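Acyl-homoserine-lactone synthase (Mesorhizobium sp. ORS 3359, PDB 6WNS) catalyses the CoA-dependent synthesis of an acyl-homoserine lactone, probably a quorum-sensing signal, by acyl transfer from an acyl-coenzyme A donor. Local coordinates at residues A[124-129]-A[191-196]; A[151-154]-A[159-162]. One frame throughout, in Å; residues are numbered along the deposited sequence.

Interaction 1: residues A[124-129]-A[191-196]; sequences FVLCGL and RAYGIS
Phe124 and Ile195 make the main apolar contact between helix 121-135 and the turn that ends helix 183-192. CD1 of Ile195 lies over one face of the Phe124 ring, 4.4 Å from Phe124 CZ, while the other two branches approach the CE2 corner: CG2 of Ile195 is 4.0 Å from CE2 of Phe124, and CG1 of Ile195 is 4.1 Å from that same CE2. In Ile195, CG1 sits between the backbone N and the carbonyl carbon (chi1 57°), which leaves CG2 beside the N and brings both branches to CE2.

The isoleucine is brought round to this ring by a Schellman motif closing helix 183-192. Gly194 leaves helical geometry with a positive phi of 35°, a value that favours glycine, and its N makes a weak bond back to Arg191 O at 3.1 Å. The turn thus sets Ile195 against helix 121-135, which packs on strands 100-108 and 69-75 of the mixed sheet of this autoinducer synthase, a family grouped with the acetyltransferases.

A second, slighter touch is between a methyl and a hydroxyl. CD1 of the buried Leu126 comes within 4.0 Å of OH of Tyr193, a van der Waals approach at the end of the phenol; no hydrogen bond joins the two segments. Leu156 touches both of these side chains, while Leu126 also reaches Trp103 and Phe106, and Tyr193 rests on Pro120.

Interaction 2: residues A[151-154]-A[159-162]; sequences KRLR and TLFE
The guanidinium of Arg154 has CD1 of Leu160 over one face, about 3.1 Å above the plane and shifted toward the rim; its 3.1 Å separation from NH1 of Arg154 is doubtfully short. The carboxylate of Glu162 comes to the edge, the two planes tilted 40° apart. There NH2 of Arg154 makes a salt bridge and a strongly bent hydrogen bond (126°) with OE1 of Glu162; their 2.4 Å separation is too short to be taken literally. NH1 of Arg154 also stands close to Leu160 O, but the angle is too poor for a hydrogen bond. A bend at chi3 (-88°) turns the guanidinium toward the strand.

The pair joins the last turn of helix 149-155 to strand 160-162, an outermost strand of the sheet, which runs antiparallel to 174-180 with backbone bonds between Thr159 and Asp180 and between Phe161 and Leu178. Lys151 extends the charge network: its NZ makes a long salt bridge of 3.9 Å to OE1 of Glu162, so one carboxylate oxygen faces two cations.

Beside the guanidinium, CD2 of Leu160 lies 4.0 Å from CB of Leu153 and equally near CG of Arg154, while Leu177 and Ile179 also touch this leucine. With an alanine in place of Leu160, the guanidinium of Arg154 would probably lose the methyl over its face, and a gap would open beside the buried Leu153.

Overall arrangement
Interaction 2 falls within the chain between the two segments of interaction 1, so the segments 124-129 and 191-196 bracket the helix 149-155 and strand 160-162 unit in sequence. The centres of the two contacts are 16 Å apart, and they come nearest, without touching, where CD2 of Leu126 stands 4.3 Å from CD2 of Leu153. Interaction 1 is apolar and attaches the C-terminal tail to helix 121-135; interaction 2 combines charges with apolar packing at the sheet border. Both are partly buried, their centres about 14 and 15 Å from the centre of the chain, and neither includes a bound substrate or coenzyme A.

Interaction 1: residues A[124-129]-A[191-196]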
loop_
_atom_site.group_PDB
_atom_site.type_symbol
_atom_site.label_atom_id
_atom_site.label_comp_id
_atom_site.label_asym_id
_atom_site.label_seq_id
_atom_site.Cartn_x
_atom_site.Cartn_y
_atom_site.Cartn_z
ATOM N N PHE A 124 -8.337 -7.968 -4.733
ATOM C CA PHE A 124 -7.835 -7.398 -6.027
ATOM C C PHE A 124 -6.658 -6.469 -5.733
ATOM O O PHE A 124 -5.650 -6.520 -6.467
ATOM C CB PHE A 124 -8.897 -6.595 -6.785
ATOM C CG PHE A 124 -9.737 -7.397 -7.740
ATOM C CD1 PHE A 124 -9.440 -7.406 -9.096
ATOM C CD2 PHE A 124 -10.847 -8.094 -7.291
ATOM C CE1 PHE A 124 -10.219 -8.132 -9.976
ATOM C CE2 PHE A 124 -11.617 -8.828 -8.175
ATOM C CZ PHE A 124 -11.298 -8.848 -9.515
ATOM N N VAL A 125 -6.784 -5.634 -4.686
ATOM C CA VAL A 125 -5.707 -4.686 -4.259
ATOM C C VAL A 125 -4.526 -5.452 -3.650
ATOM O O VAL A 125 -3.393 -5.155 -4.001
ATOM C CB VAL A 125 -6.229 -3.656 -3.237
ATOM C CG1 VAL A 125 -5.100 -2.741 -2.788
ATOM C CG2 VAL A 125 -7.411 -2.865 -3.773
ATOM N N LEU A 126 -4.779 -6.351 -2.699
ATOM C CA LEU A 126 -3.670 -7.071 -2.024
ATOM C C LEU A 126 -2.932 -7.960 -3.067
ATOM O O LEU A 126 -1.729 -7.814 -3.277
ATOM C CB LEU A 126 -4.287 -7.877 -0.880
ATOM C CG LEU A 126 -4.744 -7.088 0.352
ATOM C CD1 LEU A 126 -5.544 -7.973 1.282
ATOM C CD2 LEU A 126 -3.537 -6.547 1.112
ATOM N N CYS A 127 -3.650 -8.812 -3.779
ATOM C CA CYS A 127 -3.044 -9.620 -4.869
ATOM C C CYS A 127 -2.298 -8.720 -5.876
ATOM O O CYS A 127 -1.217 -9.114 -6.324
ATOM C CB CYS A 127 -4.112 -10.432 -5.570
ATOM S SG CYS A 127 -3.335 -11.847 -6.364
ATOM N N GLY A 128 -2.834 -7.528 -6.184
ATOM C CA GLY A 128 -2.329 -6.652 -7.256
ATOM C C GLY A 128 -1.028 -6.015 -6.828
ATOM O O GLY A 128 -0.134 -5.783 -7.692
ATOM N N LEU A 129 -0.940 -5.758 -5.519
ATOM C CA LEU A 129 0.271 -5.219 -4.850
ATOM C C LEU A 129 1.396 -6.240 -5.057
ATOM O O LEU A 129 2.443 -5.820 -5.535
ATOM C CB LEU A 129 0.028 -4.968 -3.361
ATOM C CG LEU A 129 1.204 -4.306 -2.638
ATOM C CD1 LEU A 129 1.363 -2.828 -3.056
ATOM C CD2 LEU A 129 1.079 -4.440 -1.120
ATOM N N ARG A 191 -6.815 -17.462 -4.085
ATOM C CA ARG A 191 -7.647 -18.623 -3.673
ATOM C C ARG A 191 -8.566 -18.180 -2.544
ATOM O O ARG A 191 -9.821 -18.548 -2.560
ATOM C CB ARG A 191 -6.858 -19.816 -3.125
ATOM C CG ARG A 191 -7.769 -20.923 -2.611
ATOM C CD ARG A 191 -7.383 -22.288 -3.130
ATOM N NE ARG A 191 -7.170 -22.289 -4.577
ATOM C CZ ARG A 191 -8.033 -22.731 -5.494
ATOM N NH1 ARG A 191 -9.221 -23.201 -5.143
ATOM N NH2 ARG A 191 -7.695 -22.689 -6.772
ATOM N N ALA A 192 -7.958 -17.365 -1.615
ATOM C CA ALA A 192 -8.723 -16.884 -0.445
ATOM C C ALA A 192 -9.915 -16.058 -0.961
ATOM O O ALA A 192 -11.094 -16.235 -0.391
ATOM C CB ALA A 192 -7.818 -16.119 0.469
ATOM N N TYR A 193 -9.663 -15.259 -2.040
ATOM C CA TYR A 193 -10.708 -14.395 -2.648
ATOM C C TYR A 193 -11.303 -15.000 -3.914
ATOM O O TYR A 193 -12.125 -14.283 -4.555
ATOM C CB TYR A 193 -10.131 -13.030 -3.007
ATOM C CG TYR A 193 -9.846 -12.206 -1.794
ATOM C CD1 TYR A 193 -10.785 -11.311 -1.314
ATOM C CD2 TYR A 193 -8.662 -12.358 -1.099
ATOM C CE1 TYR A 193 -10.526 -10.533 -0.195
ATOM C CE2 TYR A 193 -8.387 -11.591 0.020
ATOM C CZ TYR A 193 -9.326 -10.686 0.478
ATOM O OH TYR A 193 -9.028 -9.931 1.566
ATOM N N GLY A 194 -10.861 -16.217 -4.277
ATOM C CA GLY A 194 -11.340 -16.959 -5.464
ATOM C C GLY A 194 -11.669 -16.028 -6.619
ATOM O O GLY A 194 -12.857 -15.911 -6.949
ATOM N N ILE A 195 -10.688 -15.328 -7.197
ATOM C CA ILE A 195 -10.921 -14.684 -8.522
ATOM C C ILE A 195 -9.849 -15.164 -9.501
ATOM O O ILE A 195 -8.785 -15.707 -9.065
ATOM C CB ILE A 195 -11.063 -13.157 -8.451
ATOM C CG1 ILE A 195 -9.838 -12.498 -7.813
ATOM C CG2 ILE A 195 -12.372 -12.767 -7.757
ATOM C CD1 ILE A 195 -8.689 -12.356 -8.771
ATOM N N SER A 196 -10.173 -15.010 -10.782
ATOM C CA SER A 196 -9.598 -15.796 -11.894
ATOM C C SER A 196 -8.944 -14.877 -12.923
ATOM O O SER A 196 -7.759 -15.077 -13.153
ATOM C CB SER A 196 -10.643 -16.631 -12.554
ATOM O OG SER A 196 -11.650 -16.988 -11.629
#

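Interaction 2: residues A[151-154]-A[159-162]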
loop_
_atom_site.group_PDB
_atom_site.type_symbol
_atom_site.label_atom_id
_atom_site.label_comp_id
_atom_site.label_asym_id
_atom_site.label_seq_id
_atom_site.Cartn_x
_atom_site.Cartn_y
_atom_site.Cartn_z
ATOM N N LYS A 151 -1.750 -11.412 11.483
ATOM C CA LYS A 151 -2.606 -12.627 11.513
ATOM C C LYS A 151 -3.364 -12.738 10.190
ATOM O O LYS A 151 -3.321 -13.818 9.571
ATOM C CB LYS A 151 -3.535 -12.631 12.730
ATOM C CG LYS A 151 -2.860 -13.146 13.994
ATOM C CD LYS A 151 -1.330 -12.939 13.969
ATOM C CE LYS A 151 -0.768 -12.237 15.191
ATOM N NZ LYS A 151 0.472 -11.488 14.864
ATOM N N ARG A 152 -4.039 -11.675 9.768
ATOM C CA ARG A 152 -4.873 -11.717 8.547
ATOM C C ARG A 152 -3.991 -12.073 7.349
ATOM O O ARG A 152 -4.484 -12.846 6.441
ATOM C CB ARG A 152 -5.528 -10.358 8.339
ATOM C CG ARG A 152 -6.694 -10.147 9.283
ATOM C CD ARG A 152 -7.441 -8.836 9.081
ATOM N NE ARG A 152 -8.848 -9.211 9.041
ATOM C CZ ARG A 152 -9.617 -9.111 7.966
ATOM N NH1 ARG A 152 -9.150 -8.545 6.858
ATOM N NH2 ARG A 152 -10.870 -9.527 8.019
ATOM N N LEU A 153 -2.775 -11.484 7.296
ATOM C CA LEU A 153 -1.928 -11.635 6.085
ATOM C C LEU A 153 -1.303 -13.033 6.093
ATOM O O LEU A 153 -1.231 -13.652 4.991
ATOM C CB LEU A 153 -0.845 -10.559 6.002
ATOM C CG LEU A 153 -1.302 -9.128 5.661
ATOM C CD1 LEU A 153 -0.111 -8.209 5.656
ATOM C CD2 LEU A 153 -2.026 -9.017 4.325
ATOM N N ARG A 154 -0.915 -13.530 7.276
ATOM C CA ARG A 154 -0.415 -14.928 7.451
ATOM C C ARG A 154 -1.551 -15.937 7.248
ATOM O O ARG A 154 -1.201 -17.072 7.146
ATOM C CB ARG A 154 0.353 -15.142 8.767
ATOM C CG ARG A 154 1.800 -14.651 8.671
ATOM C CD ARG A 154 2.797 -15.202 9.672
ATOM N NE ARG A 154 2.812 -14.405 10.867
ATOM C CZ ARG A 154 3.817 -13.692 11.358
ATOM N NH1 ARG A 154 4.992 -13.638 10.780
ATOM N NH2 ARG A 154 3.598 -12.969 12.447
ATOM N N THR A 159 4.375 -14.820 3.917
ATOM C CA THR A 159 5.471 -15.098 4.873
ATOM C C THR A 159 6.021 -13.686 5.161
ATOM O O THR A 159 6.219 -12.858 4.159
ATOM C CB THR A 159 6.381 -16.252 4.386
ATOM O OG1 THR A 159 7.555 -15.651 3.846
ATOM C CG2 THR A 159 5.761 -17.168 3.340
ATOM N N LEU A 160 6.053 -13.323 6.448
ATOM C CA LEU A 160 6.486 -11.967 6.888
ATOM C C LEU A 160 7.130 -12.070 8.260
ATOM O O LEU A 160 6.905 -13.083 8.950
ATOM C CB LEU A 160 5.293 -11.019 6.955
ATOM C CG LEU A 160 4.205 -11.416 7.947
ATOM C CD1 LEU A 160 4.461 -10.895 9.353
ATOM C CD2 LEU A 160 2.859 -10.995 7.446
ATOM N N PHE A 161 7.898 -11.042 8.612
ATOM C CA PHE A 161 8.755 -11.002 9.818
ATOM C C PHE A 161 8.429 -9.680 10.506
ATOM O O PHE A 161 8.544 -8.611 9.864
ATOM C CB PHE A 161 10.240 -11.155 9.459
ATOM C CG PHE A 161 10.778 -12.560 9.340
ATOM C CD1 PHE A 161 10.761 -13.435 10.420
ATOM C CD2 PHE A 161 11.427 -12.965 8.182
ATOM C CE1 PHE A 161 11.294 -14.707 10.317
ATOM C CE2 PHE A 161 11.977 -14.227 8.080
ATOM C CZ PHE A 161 11.916 -15.098 9.151
ATOM N N GLU A 162 7.995 -9.728 11.762
ATOM C CA GLU A 162 7.909 -8.506 12.603
ATOM C C GLU A 162 9.324 -7.923 12.756
ATOM O O GLU A 162 10.267 -8.701 12.840
ATOM C CB GLU A 162 7.302 -8.833 13.966
ATOM C CG GLU A 162 5.817 -9.168 13.908
ATOM C CD GLU A 162 5.463 -10.615 13.576
ATOM O OE1 GLU A 162 4.169 -10.946 13.668
ATOM O OE2 GLU A 162 6.491 -11.432 13.234
#